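Local coordinates for protein synaptotagmin IV (Rattus norvegicus, PDB 1W15) that takes part in the mobility of neuronal dense core vesicles through its interaction with the kinesin KIF1A, here represented by its C2B domain, at residues 17-22 and 37-42; 56-61 and 99-104; 67-72 and 86-91. One frame throughout, in Å; residues are numbered along the deposited sequence.

The C2B domain is a beta sandwich, and the three contacts sample both the pairing within its sheets and the packing between them. From the N terminus, interaction 1 comes first: 17-22 and 37-42 pair as the arms of a hairpin in one sheet, and their short loop closes before the next contact opens. Interaction 2 joins 56-61 to 99-104 in the other sheet, closing a longer loop. Interaction 3, between 67-72 and 86-91, is nested inside that loop and brings together an edge strand from each sheet. Leu19 and Val21 pack on Phe102, tying interaction 1 to interaction 2 through the core, while Val57 and Leu59 join interactions 2 and 3 by backbone pairing.

Interaction 1: 17-22 and 37-42; sequences GELLVS and LKARHL
Strands 18-22 and 37-40 are the paired arms of a beta hairpin in one sheet of the C2 sandwich, and Glu18 faces Arg40 at its open end. The pairing is antiparallel, with axes 4.7 Å apart. Glu18 and Arg40 exchange backbone bonds in both directions, and Leu20 N gives a nearly straight bond to Lys38 O. Regularity then breaks: two residues, Leu37 and Lys38, stand opposite the single Leu20, which makes a classic beta bulge. Leu20 O takes a good bond from Leu37 N at 2.9 Å and a weak one from Lys38 N.

Apolar contacts divide between the two faces of the sheet. Leu19, its CG anti to the backbone N (chi1 -176°), brings CD1 to 3.9 Å from Ala39 CB on the face that packs against Phe102 and Val104 of the other sheet. Leu20 lies on the opposite face, with CG 3.9 Å from Leu37 CB and CD2 alongside the lower chain of Lys38.

Charge is concentrated on that same face, where Glu18 meets Arg40 in a salt bridge and Trp147 adds a cation-pi partner to the arginine. The carboxylate is turned 63° from the guanidinium, and the grip is uneven: Arg40 NE reaches Glu18 OE2 weakly at 3.2 Å, whereas Arg40 NH2 lies 2.9 Å from Glu18 OE1, on its syn side though well out of the carboxylate plane.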
ATOM      1  N   GLY A  17      -9.807   2.243 -21.144  1.00 41.33           N
ATOM      2  CA  GLY A  17      -9.510   1.650 -19.866  1.00 36.82           C
ATOM      3  C   GLY A  17      -9.507   2.630 -18.701  1.00 35.04           C
ATOM      4  O   GLY A  17      -9.874   3.798 -18.828  1.00 32.36           O
ATOM      5  N   GLU A  18      -9.126   2.112 -17.548  1.00 34.97           N
ATOM      6  CA  GLU A  18      -9.172   2.864 -16.284  1.00 34.11           C
ATOM      7  C   GLU A  18      -7.910   2.649 -15.476  1.00 33.86           C
ATOM      8  O   GLU A  18      -7.263   1.608 -15.594  1.00 33.30           O
ATOM      9  CB  GLU A  18     -10.306   2.354 -15.404  1.00 35.49           C
ATOM     10  CG  GLU A  18     -11.718   2.627 -15.869  1.00 41.33           C
ATOM     11  CD  GLU A  18     -12.718   1.938 -14.954  1.00 45.09           C
ATOM     12  OE1 GLU A  18     -12.883   2.381 -13.812  1.00 49.04           O
ATOM     13  OE2 GLU A  18     -13.319   0.960 -15.390  1.00 49.57           O
ATOM     14  N   LEU A  19      -7.600   3.611 -14.605  1.00 32.53           N
ATOM     15  CA  LEU A  19      -6.366   3.603 -13.835  1.00 33.23           C
ATOM     16  C   LEU A  19      -6.696   3.998 -12.408  1.00 32.43           C
ATOM     17  O   LEU A  19      -7.443   4.968 -12.175  1.00 34.84           O
ATOM     18  CB  LEU A  19      -5.340   4.591 -14.397  1.00 33.51           C
ATOM     19  CG  LEU A  19      -3.958   4.571 -13.707  1.00 35.13           C
ATOM     20  CD1 LEU A  19      -3.240   3.249 -14.005  1.00 34.95           C
ATOM     21  CD2 LEU A  19      -3.056   5.779 -14.131  1.00 34.58           C
ATOM     22  N   LEU A  20      -6.242   3.174 -11.471  1.00 33.44           N
ATOM     23  CA  LEU A  20      -6.521   3.414 -10.043  1.00 33.09           C
ATOM     24  C   LEU A  20      -5.258   4.017  -9.420  1.00 33.45           C
ATOM     25  O   LEU A  20      -4.150   3.417  -9.497  1.00 33.05           O
ATOM     26  CB  LEU A  20      -6.864   2.072  -9.370  1.00 34.23           C
ATOM     27  CG  LEU A  20      -7.067   2.109  -7.861  1.00 31.68           C
ATOM     28  CD1 LEU A  20      -8.293   2.963  -7.472  1.00 33.42           C
ATOM     29  CD2 LEU A  20      -7.232   0.622  -7.348  1.00 29.41           C
ATOM     30  N   VAL A  21      -5.401   5.203  -8.810  1.00 33.79           N
ATOM     31  CA  VAL A  21      -4.218   5.897  -8.278  1.00 33.74           C
ATOM     32  C   VAL A  21      -4.573   6.445  -6.895  1.00 33.55           C
ATOM     33  O   VAL A  21      -5.760   6.646  -6.614  1.00 33.26           O
ATOM     34  CB  VAL A  21      -3.679   7.038  -9.183  1.00 33.69           C
ATOM     35  CG1 VAL A  21      -3.132   6.474 -10.538  1.00 32.29           C
ATOM     36  CG2 VAL A  21      -4.733   8.170  -9.387  1.00 33.66           C
ATOM     37  N   SER A  22      -3.577   6.558  -6.020  1.00 32.19           N
ATOM     38  CA  SER A  22      -3.830   7.134  -4.688  1.00 34.81           C
ATOM     39  C   SER A  22      -2.802   8.225  -4.471  1.00 35.71           C
ATOM     40  O   SER A  22      -1.626   8.046  -4.863  1.00 37.62           O
ATOM     41  CB  SER A  22      -3.689   6.042  -3.596  1.00 32.57           C
ATOM     42  OG  SER A  22      -3.982   6.561  -2.321  1.00 36.35           O
ATOM     43  N   LEU A  37      -1.633   2.113  -8.688  1.00 32.95           N
ATOM     44  CA  LEU A  37      -2.096   0.882  -8.079  1.00 34.02           C
ATOM     45  C   LEU A  37      -2.330  -0.162  -9.176  1.00 34.74           C
ATOM     46  O   LEU A  37      -1.624  -1.180  -9.202  1.00 35.18           O
ATOM     47  CB  LEU A  37      -3.351   1.122  -7.237  1.00 33.60           C
ATOM     48  CG  LEU A  37      -2.955   1.885  -5.954  1.00 35.23           C
ATOM     49  CD1 LEU A  37      -4.061   2.786  -5.377  1.00 40.08           C
ATOM     50  CD2 LEU A  37      -2.573   0.804  -4.912  1.00 36.00           C
ATOM     51  N   LYS A  38      -3.292   0.089 -10.068  1.00 35.54           N
ATOM     52  CA  LYS A  38      -3.717  -0.937 -11.063  1.00 35.65           C
ATOM     53  C   LYS A  38      -4.319  -0.244 -12.262  1.00 34.87           C
ATOM     54  O   LYS A  38      -4.804   0.870 -12.165  1.00 34.07           O
ATOM     55  CB  LYS A  38      -4.870  -1.824 -10.540  1.00 36.50           C
ATOM     56  CG  LYS A  38      -4.903  -2.181  -9.147  1.00 42.22           C
ATOM     57  CD  LYS A  38      -6.117  -3.109  -8.864  1.00 45.30           C
ATOM     58  CE  LYS A  38      -6.035  -3.581  -7.401  1.00 50.00           C
ATOM     59  NZ  LYS A  38      -7.078  -4.625  -7.020  1.00 49.07           N
ATOM     60  N   ALA A  39      -4.293  -0.904 -13.405  1.00 34.31           N
ATOM     61  CA  ALA A  39      -5.105  -0.469 -14.546  1.00 34.95           C
ATOM     62  C   ALA A  39      -6.032  -1.638 -14.902  1.00 35.49           C
ATOM     63  O   ALA A  39      -5.705  -2.808 -14.639  1.00 35.71           O
ATOM     64  CB  ALA A  39      -4.188  -0.141 -15.741  1.00 34.95           C
ATOM     65  N   ARG A  40      -7.156  -1.347 -15.550  1.00 35.18           N
ATOM     66  CA  ARG A  40      -8.041  -2.387 -16.041  1.00 35.03           C
ATOM     67  C   ARG A  40      -8.754  -1.935 -17.311  1.00 35.08           C
ATOM     68  O   ARG A  40      -8.814  -0.719 -17.613  1.00 33.65           O
ATOM     69  CB  ARG A  40      -9.074  -2.783 -14.967  1.00 35.02           C
ATOM     70  CG  ARG A  40     -10.141  -1.737 -14.723  1.00 36.51           C
ATOM     71  CD  ARG A  40     -11.045  -2.008 -13.513  1.00 39.01           C
ATOM     72  NE  ARG A  40     -11.899  -0.860 -13.175  1.00 34.82           N
ATOM     73  CZ  ARG A  40     -12.620  -0.764 -12.049  1.00 36.58           C
ATOM     74  NH1 ARG A  40     -12.606  -1.752 -11.149  1.00 38.38           N
ATOM     75  NH2 ARG A  40     -13.377   0.305 -11.831  1.00 33.39           N
ATOM     76  N   HIS A  41      -9.292  -2.927 -18.037  1.00 34.73           N
ATOM     77  CA  HIS A  41     -10.013  -2.747 -19.291  1.00 36.18           C
ATOM     78  C   HIS A  41      -9.176  -2.016 -20.322  1.00 36.88           C
ATOM     79  O   HIS A  41      -9.706  -1.217 -21.080  1.00 36.19           O
ATOM     80  CB  HIS A  41     -11.341  -1.992 -19.084  1.00 36.78           C
ATOM     81  CG  HIS A  41     -12.219  -2.567 -18.011  1.00 38.92           C
ATOM     82  ND1 HIS A  41     -12.587  -3.898 -17.976  1.00 43.51           N
ATOM     83  CD2 HIS A  41     -12.847  -1.976 -16.968  1.00 41.15           C
ATOM     84  CE1 HIS A  41     -13.360  -4.112 -16.925  1.00 43.88           C
ATOM     85  NE2 HIS A  41     -13.525  -2.963 -16.291  1.00 43.21           N
ATOM     86  N   LEU A  42      -7.870  -2.280 -20.342  1.00 37.55           N
ATOM     87  CA  LEU A  42      -6.987  -1.684 -21.345  1.00 38.42           C
ATOM     88  C   LEU A  42      -7.295  -2.287 -22.722  1.00 40.49           C
ATOM     89  O   LEU A  42      -7.556  -3.476 -22.799  1.00 40.66           O
ATOM     90  CB  LEU A  42      -5.517  -1.896 -20.968  1.00 37.61           C
ATOM     91  CG  LEU A  42      -5.043  -1.152 -19.714  1.00 38.71           C
ATOM     92  CD1 LEU A  42      -3.585  -1.521 -19.424  1.00 36.82           C
ATOM     93  CD2 LEU A  42      -5.253   0.384 -19.764  1.00 34.49           C
TER

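Interaction 2: 56-61 and 99-104; sequences KVNLYH and SVEFLV
This is antiparallel strand pairing at the middle of a four-stranded sheet, where Lys56 to Tyr60 run against Ser99 to Leu103 with edge strands 64-70 and 114-121 beyond them. Three hydrogen-bonded pairs, Lys56-Leu103, Asn58-Glu101 and Tyr60-Ser99, alternate with two non-hydrogen-bonded ones.

The polar face centres on Glu101 OE1. Asn58 ND2 gives it a nearly straight bond of 2.9 Å on the anti side, while Tyr60 OH donates at 2.7 Å from above the carboxylate plane; the two donors arrive from opposite faces of that plane. Glu101 is placed for this by an extended chain, CG pointing away from the backbone N (chi1 178°). Arg118 forms a salt bridge with Glu101 OE2 and Arg65 bonds to Asn58 OD1, extending the polar network to both edge strands. Two donors on OE1 and an arginine on OE2 would be expected to favour the charged carboxylate.

The other face is apolar. Val57 CG1 presses on Val100 CG1 at 3.5 Å, tighter than usual, and Val57 CG2 lies 3.8 Å from Phe102 CD2. Leu59 CD1 meets Val100 CG2 at 3.8 Å, the two side chains meeting at a slant. Val57, Val100 and Phe102 also touch strand 31-40 of the opposing sheet, the inward-facing hydrophobic layer of a C2 beta sandwich.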
ATOM      1  N   LYS A  56       4.037   5.874 -16.698  1.00 35.84           N
ATOM      2  CA  LYS A  56       4.969   6.957 -16.492  1.00 36.46           C
ATOM      3  C   LYS A  56       4.212   8.074 -15.813  1.00 36.85           C
ATOM      4  O   LYS A  56       3.062   8.355 -16.178  1.00 36.91           O
ATOM      5  CB  LYS A  56       5.453   7.462 -17.865  1.00 37.39           C
ATOM      6  CG  LYS A  56       6.457   8.567 -17.729  1.00 39.86           C
ATOM      7  CD  LYS A  56       7.508   8.410 -18.763  1.00 48.99           C
ATOM      8  CE  LYS A  56       8.494   9.537 -18.674  1.00 48.33           C
ATOM      9  NZ  LYS A  56       9.281   9.498 -19.902  1.00 45.36           N
ATOM     10  N   VAL A  57       4.859   8.704 -14.840  1.00 35.91           N
ATOM     11  CA  VAL A  57       4.242   9.740 -14.029  1.00 35.83           C
ATOM     12  C   VAL A  57       5.121  11.010 -14.147  1.00 35.52           C
ATOM     13  O   VAL A  57       6.294  10.996 -13.762  1.00 36.31           O
ATOM     14  CB  VAL A  57       4.102   9.328 -12.543  1.00 36.18           C
ATOM     15  CG1 VAL A  57       3.287  10.412 -11.753  1.00 37.01           C
ATOM     16  CG2 VAL A  57       3.410   7.937 -12.388  1.00 34.79           C
ATOM     17  N   ASN A  58       4.565  12.094 -14.681  1.00 35.08           N
ATOM     18  CA  ASN A  58       5.307  13.362 -14.821  1.00 34.22           C
ATOM     19  C   ASN A  58       4.711  14.365 -13.848  1.00 34.90           C
ATOM     20  O   ASN A  58       3.499  14.467 -13.769  1.00 36.96           O
ATOM     21  CB  ASN A  58       5.202  13.894 -16.267  1.00 34.12           C
ATOM     22  CG  ASN A  58       5.945  13.025 -17.264  1.00 35.67           C
ATOM     23  OD1 ASN A  58       7.037  12.554 -16.957  1.00 36.24           O
ATOM     24  ND2 ASN A  58       5.368  12.796 -18.465  1.00 36.58           N
ATOM     25  N   LEU A  59       5.554  15.153 -13.179  1.00 33.58           N
ATOM     26  CA  LEU A  59       5.094  16.184 -12.256  1.00 34.10           C
ATOM     27  C   LEU A  59       5.444  17.528 -12.874  1.00 35.50           C
ATOM     28  O   LEU A  59       6.581  17.720 -13.310  1.00 34.09           O
ATOM     29  CB  LEU A  59       5.860  16.047 -10.939  1.00 34.13           C
ATOM     30  CG  LEU A  59       5.436  17.003  -9.826  1.00 35.34           C
ATOM     31  CD1 LEU A  59       4.115  16.577  -9.250  1.00 35.21           C
ATOM     32  CD2 LEU A  59       6.489  17.068  -8.734  1.00 34.79           C
ATOM     33  N   TYR A  60       4.462  18.444 -12.921  1.00 36.41           N
ATOM     34  CA  TYR A  60       4.637  19.761 -13.569  1.00 37.09           C
ATOM     35  C   TYR A  60       4.440  20.829 -12.523  1.00 39.31           C
ATOM     36  O   TYR A  60       3.493  20.741 -11.725  1.00 37.90           O
ATOM     37  CB  TYR A  60       3.574  19.973 -14.625  1.00 37.07           C
ATOM     38  CG  TYR A  60       3.794  19.045 -15.801  1.00 38.12           C
ATOM     39  CD1 TYR A  60       4.715  19.385 -16.810  1.00 39.20           C
ATOM     40  CD2 TYR A  60       3.116  17.818 -15.882  1.00 37.98           C
ATOM     41  CE1 TYR A  60       4.975  18.516 -17.905  1.00 39.37           C
ATOM     42  CE2 TYR A  60       3.341  16.969 -16.976  1.00 35.79           C
ATOM     43  CZ  TYR A  60       4.279  17.322 -17.974  1.00 37.79           C
ATOM     44  OH  TYR A  60       4.507  16.452 -19.044  1.00 39.45           O
ATOM     45  N   HIS A  61       5.298  21.839 -12.567  1.00 41.14           N
ATOM     46  CA  HIS A  61       5.050  23.109 -11.839  1.00 42.72           C
ATOM     47  C   HIS A  61       4.741  24.193 -12.872  1.00 43.93           C
ATOM     48  O   HIS A  61       5.612  24.602 -13.634  1.00 43.99           O
ATOM     49  CB  HIS A  61       6.285  23.449 -11.032  1.00 43.07           C
ATOM     50  CG  HIS A  61       6.103  24.628 -10.123  1.00 47.15           C
ATOM     51  ND1 HIS A  61       7.160  25.224  -9.461  1.00 49.58           N
ATOM     52  CD2 HIS A  61       4.991  25.315  -9.762  1.00 49.94           C
ATOM     53  CE1 HIS A  61       6.702  26.229  -8.735  1.00 51.64           C
ATOM     54  NE2 HIS A  61       5.392  26.307  -8.901  1.00 49.74           N
ATOM     55  N   SER A  99       0.704  19.940 -11.168  1.00 36.68           N
ATOM     56  CA  SER A  99      -0.181  18.953 -11.734  1.00 36.75           C
ATOM     57  C   SER A  99       0.609  17.660 -11.944  1.00 36.39           C
ATOM     58  O   SER A  99       1.832  17.703 -11.979  1.00 36.22           O
ATOM     59  CB  SER A  99      -0.774  19.467 -13.029  1.00 36.49           C
ATOM     60  OG  SER A  99       0.252  19.699 -13.960  1.00 40.79           O
ATOM     61  N   VAL A 100      -0.101  16.537 -12.079  1.00 35.86           N
ATOM     62  CA  VAL A 100       0.522  15.208 -12.206  1.00 36.30           C
ATOM     63  C   VAL A 100      -0.087  14.564 -13.462  1.00 36.71           C
ATOM     64  O   VAL A 100      -1.306  14.619 -13.651  1.00 37.34           O
ATOM     65  CB  VAL A 100       0.247  14.299 -10.984  1.00 35.17           C
ATOM     66  CG1 VAL A 100       0.953  12.914 -11.117  1.00 37.20           C
ATOM     67  CG2 VAL A 100       0.687  14.997  -9.645  1.00 36.60           C
ATOM     68  N   GLU A 101       0.766  14.013 -14.308  1.00 35.24           N
ATOM     69  CA  GLU A 101       0.316  13.441 -15.570  1.00 36.06           C
ATOM     70  C   GLU A 101       0.673  11.978 -15.490  1.00 36.00           C
ATOM     71  O   GLU A 101       1.843  11.659 -15.284  1.00 37.31           O
ATOM     72  CB  GLU A 101       1.068  14.102 -16.729  1.00 36.21           C
ATOM     73  CG  GLU A 101       0.728  13.573 -18.131  1.00 36.23           C
ATOM     74  CD  GLU A 101       1.654  14.208 -19.212  1.00 38.58           C
ATOM     75  OE1 GLU A 101       2.884  14.270 -19.002  1.00 37.08           O
ATOM     76  OE2 GLU A 101       1.155  14.636 -20.283  1.00 37.92           O
ATOM     77  N   PHE A 102      -0.302  11.099 -15.721  1.00 35.25           N
ATOM     78  CA  PHE A 102      -0.079   9.648 -15.777  1.00 35.14           C
ATOM     79  C   PHE A 102      -0.255   9.192 -17.224  1.00 36.00           C
ATOM     80  O   PHE A 102      -1.277   9.555 -17.888  1.00 36.14           O
ATOM     81  CB  PHE A 102      -1.114   8.899 -14.933  1.00 35.03           C
ATOM     82  CG  PHE A 102      -1.099   9.255 -13.487  1.00 36.68           C
ATOM     83  CD1 PHE A 102      -1.868  10.340 -13.013  1.00 35.18           C
ATOM     84  CD2 PHE A 102      -0.356   8.477 -12.573  1.00 35.44           C
ATOM     85  CE1 PHE A 102      -1.849  10.671 -11.665  1.00 36.96           C
ATOM     86  CE2 PHE A 102      -0.349   8.811 -11.206  1.00 35.14           C
ATOM     87  CZ  PHE A 102      -1.091   9.881 -10.757  1.00 34.79           C
ATOM     88  N   LEU A 103       0.719   8.423 -17.706  1.00 34.86           N
ATOM     89  CA  LEU A 103       0.680   7.858 -19.046  1.00 35.33           C
ATOM     90  C   LEU A 103       0.789   6.347 -18.919  1.00 35.39           C
ATOM     91  O   LEU A 103       1.752   5.846 -18.346  1.00 36.58           O
ATOM     92  CB  LEU A 103       1.857   8.404 -19.890  1.00 35.69           C
ATOM     93  CG  LEU A 103       1.857   9.955 -19.854  1.00 39.24           C
ATOM     94  CD1 LEU A 103       3.235  10.474 -19.829  1.00 39.34           C
ATOM     95  CD2 LEU A 103       0.997  10.523 -20.953  1.00 36.65           C
ATOM     96  N   VAL A 104      -0.211   5.643 -19.442  1.00 34.23           N
ATOM     97  CA  VAL A 104      -0.167   4.202 -19.572  1.00 33.47           C
ATOM     98  C   VAL A 104       0.349   3.898 -21.001  1.00 34.37           C
ATOM     99  O   VAL A 104      -0.281   4.321 -21.983  1.00 34.35           O
ATOM    100  CB  VAL A 104      -1.558   3.559 -19.325  1.00 32.29           C
ATOM    101  CG1 VAL A 104      -1.423   2.015 -19.408  1.00 32.41           C
ATOM    102  CG2 VAL A 104      -2.185   4.025 -17.929  1.00 35.83           C
TER

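Interaction 3: 67-72 and 86-91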
ATOM      1  N   SER A  67       9.733  16.689 -12.403  1.00 38.14           N
ATOM      2  CA  SER A  67      10.147  15.350 -11.980  1.00 37.75           C
ATOM      3  C   SER A  67       9.446  14.324 -12.822  1.00 38.50           C
ATOM      4  O   SER A  67       8.395  14.629 -13.391  1.00 37.43           O
ATOM      5  CB  SER A  67       9.803  15.141 -10.495  1.00 37.93           C
ATOM      6  OG  SER A  67      10.315  13.891 -10.027  1.00 39.64           O
ATOM      7  N   LYS A  68      10.009  13.104 -12.901  1.00 37.60           N
ATOM      8  CA  LYS A  68       9.356  12.020 -13.633  1.00 39.20           C
ATOM      9  C   LYS A  68       9.658  10.680 -12.938  1.00 39.14           C
ATOM     10  O   LYS A  68      10.735  10.531 -12.342  1.00 39.41           O
ATOM     11  CB  LYS A  68       9.787  11.991 -15.127  1.00 38.54           C
ATOM     12  CG  LYS A  68      11.273  11.809 -15.318  1.00 43.05           C
ATOM     13  CD  LYS A  68      11.712  11.734 -16.786  1.00 47.85           C
ATOM     14  CE  LYS A  68      13.187  11.303 -16.858  1.00 51.30           C
ATOM     15  NZ  LYS A  68      13.636  11.044 -18.279  1.00 56.21           N
ATOM     16  N   LYS A  69       8.738   9.723 -13.035  1.00 38.87           N
ATOM     17  CA  LYS A  69       8.902   8.384 -12.454  1.00 38.76           C
ATOM     18  C   LYS A  69       8.304   7.417 -13.430  1.00 38.83           C
ATOM     19  O   LYS A  69       7.521   7.810 -14.284  1.00 38.94           O
ATOM     20  CB  LYS A  69       8.089   8.268 -11.150  1.00 38.86           C
ATOM     21  CG  LYS A  69       8.365   9.370 -10.101  1.00 38.86           C
ATOM     22  CD  LYS A  69       9.696   9.240  -9.399  1.00 40.93           C
ATOM     23  CE  LYS A  69       9.780  10.340  -8.326  1.00 41.39           C
ATOM     24  NZ  LYS A  69      11.108  10.259  -7.737  1.00 44.46           N
ATOM     25  N   LYS A  70       8.646   6.145 -13.316  1.00 38.85           N
ATOM     26  CA  LYS A  70       7.947   5.134 -14.091  1.00 39.72           C
ATOM     27  C   LYS A  70       7.907   3.819 -13.363  1.00 39.13           C
ATOM     28  O   LYS A  70       8.794   3.554 -12.518  1.00 39.84           O
ATOM     29  CB  LYS A  70       8.487   5.011 -15.509  1.00 41.41           C
ATOM     30  CG  LYS A  70       9.696   4.257 -15.698  1.00 43.15           C
ATOM     31  CD  LYS A  70      10.088   4.399 -17.182  1.00 50.55           C
ATOM     32  CE  LYS A  70      11.515   3.893 -17.374  1.00 55.65           C
ATOM     33  NZ  LYS A  70      12.048   4.290 -18.739  1.00 61.86           N
ATOM     34  N   THR A  71       6.846   3.046 -13.617  1.00 37.62           N
ATOM     35  CA  THR A  71       6.697   1.737 -13.015  1.00 37.57           C
ATOM     36  C   THR A  71       7.399   0.714 -13.838  1.00 39.76           C
ATOM     37  O   THR A  71       7.821   0.990 -14.960  1.00 38.39           O
ATOM     38  CB  THR A  71       5.198   1.298 -12.905  1.00 37.82           C
ATOM     39  OG1 THR A  71       4.703   0.981 -14.225  1.00 36.77           O
ATOM     40  CG2 THR A  71       4.278   2.421 -12.343  1.00 35.05           C
ATOM     41  N   HIS A  72       7.462  -0.491 -13.283  1.00 41.56           N
ATOM     42  CA  HIS A  72       7.870  -1.692 -14.018  1.00 43.44           C
ATOM     43  C   HIS A  72       6.791  -2.048 -14.997  1.00 43.85           C
ATOM     44  O   HIS A  72       5.650  -1.556 -14.916  1.00 42.54           O
ATOM     45  CB  HIS A  72       8.064  -2.858 -13.055  1.00 44.70           C
ATOM     46  CG  HIS A  72       9.211  -2.660 -12.119  1.00 51.19           C
ATOM     47  ND1 HIS A  72      10.482  -3.133 -12.392  1.00 54.54           N
ATOM     48  CD2 HIS A  72       9.302  -1.982 -10.947  1.00 53.27           C
ATOM     49  CE1 HIS A  72      11.293  -2.802 -11.399  1.00 57.48           C
ATOM     50  NE2 HIS A  72      10.602  -2.101 -10.511  1.00 58.56           N
ATOM     51  N   PHE A  86       5.546   6.392  -5.265  1.00 32.48           N
ATOM     52  CA  PHE A  86       6.588   7.372  -5.532  1.00 34.00           C
ATOM     53  C   PHE A  86       6.436   8.552  -4.616  1.00 34.61           C
ATOM     54  O   PHE A  86       5.295   8.928  -4.237  1.00 36.27           O
ATOM     55  CB  PHE A  86       6.501   7.888  -6.971  1.00 33.70           C
ATOM     56  CG  PHE A  86       6.554   6.765  -8.013  1.00 35.22           C
ATOM     57  CD1 PHE A  86       7.748   6.090  -8.265  1.00 32.47           C
ATOM     58  CD2 PHE A  86       5.399   6.428  -8.743  1.00 37.25           C
ATOM     59  CE1 PHE A  86       7.807   5.046  -9.234  1.00 34.82           C
ATOM     60  CE2 PHE A  86       5.458   5.361  -9.740  1.00 36.76           C
ATOM     61  CZ  PHE A  86       6.655   4.695  -9.944  1.00 34.51           C
ATOM     62  N   VAL A  87       7.568   9.157  -4.305  1.00 33.96           N
ATOM     63  CA  VAL A  87       7.570  10.366  -3.468  1.00 34.96           C
ATOM     64  C   VAL A  87       8.076  11.536  -4.322  1.00 36.30           C
ATOM     65  O   VAL A  87       9.202  11.474  -4.856  1.00 34.94           O
ATOM     66  CB  VAL A  87       8.474  10.162  -2.198  1.00 35.06           C
ATOM     67  CG1 VAL A  87       8.585  11.446  -1.329  1.00 33.41           C
ATOM     68  CG2 VAL A  87       7.928   9.055  -1.380  1.00 35.60           C
ATOM     69  N   PHE A  88       7.272  12.613  -4.411  1.00 36.59           N
ATOM     70  CA  PHE A  88       7.694  13.838  -5.136  1.00 37.51           C
ATOM     71  C   PHE A  88       7.965  14.956  -4.172  1.00 37.11           C
ATOM     72  O   PHE A  88       7.189  15.180  -3.267  1.00 36.31           O
ATOM     73  CB  PHE A  88       6.614  14.316  -6.085  1.00 36.37           C
ATOM     74  CG  PHE A  88       6.448  13.459  -7.285  1.00 37.68           C
ATOM     75  CD1 PHE A  88       7.394  13.486  -8.319  1.00 40.05           C
ATOM     76  CD2 PHE A  88       5.320  12.652  -7.422  1.00 39.29           C
ATOM     77  CE1 PHE A  88       7.226  12.718  -9.481  1.00 39.20           C
ATOM     78  CE2 PHE A  88       5.149  11.851  -8.573  1.00 43.55           C
ATOM     79  CZ  PHE A  88       6.118  11.895  -9.613  1.00 41.72           C
ATOM     80  N   ASP A  89       9.070  15.649  -4.370  1.00 37.63           N
ATOM     81  CA  ASP A  89       9.314  16.963  -3.708  1.00 39.15           C
ATOM     82  C   ASP A  89       8.497  18.081  -4.365  1.00 38.84           C
ATOM     83  O   ASP A  89       8.436  18.167  -5.590  1.00 40.59           O
ATOM     84  CB  ASP A  89      10.797  17.318  -3.840  1.00 40.05           C
ATOM     85  CG  ASP A  89      11.689  16.404  -3.018  1.00 44.07           C
ATOM     86  OD1 ASP A  89      11.307  16.027  -1.891  1.00 46.95           O
ATOM     87  OD2 ASP A  89      12.804  16.012  -3.416  1.00 51.11           O
ATOM     88  N   ILE A  90       7.850  18.926  -3.579  1.00 37.00           N
ATOM     89  CA  ILE A  90       7.050  20.002  -4.115  1.00 36.56           C
ATOM     90  C   ILE A  90       7.856  21.248  -3.784  1.00 36.89           C
ATOM     91  O   ILE A  90       8.133  21.512  -2.617  1.00 35.31           O
ATOM     92  CB  ILE A  90       5.615  20.039  -3.459  1.00 37.13           C
ATOM     93  CG1 ILE A  90       4.862  18.727  -3.703  1.00 36.70           C
ATOM     94  CG2 ILE A  90       4.809  21.262  -3.930  1.00 35.97           C
ATOM     95  CD1 ILE A  90       4.631  18.359  -5.211  1.00 38.09           C
ATOM     96  N   PRO A  91       8.300  21.974  -4.809  1.00 38.33           N
ATOM     97  CA  PRO A  91       9.203  23.119  -4.588  1.00 39.68           C
ATOM     98  C   PRO A  91       8.482  24.402  -4.212  1.00 40.80           C
ATOM     99  O   PRO A  91       9.084  25.457  -4.261  1.00 43.17           O
ATOM    100  CB  PRO A  91       9.890  23.284  -5.949  1.00 38.88           C
ATOM    101  CG  PRO A  91       8.832  22.856  -6.950  1.00 39.56           C
ATOM    102  CD  PRO A  91       8.020  21.755  -6.246  1.00 38.38           C
TER
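Lys69 enters between Phe86 and Phe88 with its aliphatic chain. The backbone puts Lys69 CB over the centre of the Phe86 ring in a CH-pi contact, 3.6 Å from the centroid and only 12° off the ring normal. Two torsions then carry the chain on from Phe86 to Phe88: CG stands beside the backbone N (chi1 -53°), and a second bend (chi2 -73°) turns the rest across before it runs on extended. Lys69 CG comes to 3.4 Å from Phe88 CZ, oblique to that ring. The lysine and the two phenylalanines run antiparallel past one another, and Lys69 CE also lies 3.7 Å from Phe88 CE1.

Ser67 meets the same Phe88 differently, its OG lying in the ring plane at the edge, 3.3 Å from Phe88 CE1. At the other end Thr71 lays its methyl across Phe86, with CG2 4.1 Å from CZ of that ring. The hydroxyl of Thr71 is turned to the backbone, where it bonds to His72 O and to Val55 N.

Phe88 continues inward to Val57, Leu59 and Val34, whereas Lys38 of a neighbouring subunit packs on Phe86. With strand axes 8.6 Å apart, this is side-chain packing between the edge strands of two facing sheets, as in the C2 beta sandwich.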